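Local coordinates for protein esterase (PDB 7ATL) that hydrolyses carboxylic esters as a family VIII carboxylesterase and also shows promiscuous acyltransferase activity, at residues Met142-Leu147 against Glu248-Arg253. Numbering follows the deposited sequence.
Sequences MELSSL and ELAPSR
R253 keeps its CG anti to the backbone N (chi1 -167°) and runs extended as far as NE, which carries the guanidinium to the carbonyl of E143; E143, by contrast, has CG between its backbone N and carbonyl carbon and bends at chi2 (-84°), turning its carboxylate back along its own loop. In this beta-lactamase-like fold the contact joins the loop between helices 132-136 and 149-157 to the end of strand 246-249 and the turn that follows. One backbone bond links them, A250 N to M142 O at 2.9 Å. The second direct bond is R253 NE to E143 O, 3.2 Å long and bent at the hydrogen; the oxygen lies in the guanidinium plane, at its edge, while NE is tilted 28° from the carbonyl plane. Two waters also donate to E143 O, and the one that bonds E143 OE2 as well accepts from R253 NH2, so this carbonyl is gripped by three donors. Beyond the loop, R253 NH2 reaches Y260 O, and Y260 makes a cation-pi contact with the arginine. The side chains of E143 and E248 cross at about a right angle, the carboxylate CD of E248 lying 3.6 Å from E143 CB. Their OE1 atoms approach to 4.6 Å, a like-charge pair probably eased by R124, which forms a salt bridge with each. Apolar packing flanks these polar groups: L144 CG meets A250 CB at 3.7 Å, and M142 lies alongside L249, with CB to CD2 at 3.8 Å. A water bridges the two segments where the strand ends, donating to E248 OE2 at 2.6 Å and accepting from L144 N at 3.1 Å.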
loop_
_atom_site.group_PDB
_atom_site.type_symbol
_atom_site.label_atom_id
_atom_site.label_comp_id
_atom_site.label_asym_id
_atom_site.label_seq_id
_atom_site.Cartn_x
_atom_site.Cartn_y
_atom_site.Cartn_z
ATOM N N MET A 142 8.457 9.001 0.412
ATOM C CA MET A 142 9.523 7.949 0.450
ATOM C C MET A 142 10.945 8.528 0.382
ATOM O O MET A 142 11.908 7.750 0.573
ATOM C CB MET A 142 9.298 6.953 -0.688
ATOM C CG MET A 142 8.052 6.102 -0.431
ATOM S SD MET A 142 7.483 5.245 -1.910
ATOM C CE MET A 142 6.705 6.608 -2.770
ATOM N N GLU A 143 11.061 9.846 0.211
ATOM C CA GLU A 143 12.330 10.579 -0.028
ATOM C C GLU A 143 12.690 11.415 1.204
ATOM O O GLU A 143 11.837 11.569 2.094
ATOM C CB GLU A 143 12.203 11.472 -1.268
ATOM C CG GLU A 143 11.268 12.668 -1.091
ATOM C CD GLU A 143 9.813 12.297 -1.323
ATOM O OE1 GLU A 143 9.396 12.342 -2.487
ATOM O OE2 GLU A 143 9.119 11.905 -0.345
ATOM N N LEU A 144 13.914 11.951 1.260
ATOM C CA LEU A 144 14.340 12.833 2.378
ATOM C C LEU A 144 13.712 14.217 2.178
ATOM O O LEU A 144 13.547 14.652 1.031
ATOM C CB LEU A 144 15.868 12.903 2.439
ATOM C CG LEU A 144 16.595 11.592 2.742
ATOM C CD1 LEU A 144 18.094 11.822 2.823
ATOM C CD2 LEU A 144 16.102 10.954 4.029
ATOM N N SER A 145 13.338 14.864 3.272
ATOM C CA SER A 145 12.776 16.231 3.276
ATOM C C SER A 145 12.858 16.806 4.685
ATOM O O SER A 145 12.991 16.019 5.641
ATOM C CB SER A 145 11.349 16.261 2.763
ATOM O OG SER A 145 10.401 16.219 3.821
ATOM N N SER A 146 12.694 18.125 4.786
ATOM C CA SER A 146 12.695 18.893 6.052
ATOM C C SER A 146 11.253 19.221 6.441
ATOM O O SER A 146 11.068 19.972 7.395
ATOM C CB SER A 146 13.511 20.142 5.910
ATOM O OG SER A 146 12.912 21.012 4.956
ATOM N N LEU A 147 10.270 18.681 5.731
ATOM C CA LEU A 147 8.859 19.100 5.905
ATOM C C LEU A 147 8.200 18.306 7.026
ATOM O O LEU A 147 8.571 17.130 7.238
ATOM C CB LEU A 147 8.108 18.886 4.598
ATOM C CG LEU A 147 8.777 19.507 3.379
ATOM C CD1 LEU A 147 7.982 19.175 2.141
ATOM C CD2 LEU A 147 8.932 21.017 3.532
ATOM N N GLU A 248 11.647 8.696 -6.286
ATOM C CA GLU A 248 12.770 9.054 -5.389
ATOM C C GLU A 248 12.640 8.231 -4.114
ATOM O O GLU A 248 11.681 8.466 -3.370
ATOM C CB GLU A 248 12.741 10.552 -5.065
ATOM C CG GLU A 248 14.059 11.029 -4.513
ATOM C CD GLU A 248 14.199 12.483 -4.110
ATOM O OE1 GLU A 248 13.374 13.344 -4.521
ATOM O OE2 GLU A 248 15.156 12.730 -3.362
ATOM N N LEU A 249 13.595 7.343 -3.851
ATOM C CA LEU A 249 13.562 6.474 -2.651
ATOM C C LEU A 249 14.737 6.803 -1.742
ATOM O O LEU A 249 15.851 7.005 -2.247
ATOM C CB LEU A 249 13.624 5.015 -3.085
ATOM C CG LEU A 249 12.411 4.523 -3.863
ATOM C CD1 LEU A 249 12.646 3.093 -4.386
ATOM C CD2 LEU A 249 11.164 4.622 -3.005
ATOM N N ALA A 250 14.470 6.830 -0.443
ATOM C CA ALA A 250 15.461 7.082 0.610
ATOM C C ALA A 250 15.245 6.047 1.707
ATOM O O ALA A 250 14.537 6.287 2.682
ATOM C CB ALA A 250 15.345 8.506 1.085
ATOM N N PRO A 251 15.854 4.850 1.561
ATOM C CA PRO A 251 15.741 3.790 2.567
ATOM C C PRO A 251 16.117 4.169 4.009
ATOM O O PRO A 251 15.648 3.501 4.896
ATOM C CB PRO A 251 16.643 2.676 2.026
ATOM C CG PRO A 251 16.602 2.924 0.536
ATOM C CD PRO A 251 16.624 4.426 0.384
ATOM N N SER A 252 16.857 5.247 4.236
ATOM C CA SER A 252 17.167 5.723 5.614
ATOM C C SER A 252 15.916 6.333 6.270
ATOM O O SER A 252 15.878 6.366 7.507
ATOM C CB SER A 252 18.329 6.687 5.628
ATOM O OG SER A 252 17.983 7.929 5.032
ATOM N N ARG A 253 14.943 6.818 5.487
ATOM C CA ARG A 253 13.751 7.528 6.023
ATOM C C ARG A 253 13.082 6.700 7.129
ATOM O O ARG A 253 12.717 7.284 8.174
ATOM C CB ARG A 253 12.766 7.810 4.889
ATOM C CG ARG A 253 11.659 8.790 5.251
ATOM C CD ARG A 253 10.684 8.950 4.105
ATOM N NE ARG A 253 9.872 10.145 4.240
ATOM C CZ ARG A 253 8.827 10.256 5.046
ATOM N NH1 ARG A 253 8.457 9.241 5.820
ATOM N NH2 ARG A 253 8.152 11.395 5.063
HETATM O O HOH W 1 9.299 9.579 -3.135
HETATM O O HOH W 2 10.734 13.454 4.438
HETATM O O HOH W 3 8.981 12.605 2.373
HETATM O O HOH W 4 15.848 11.531 -1.125
#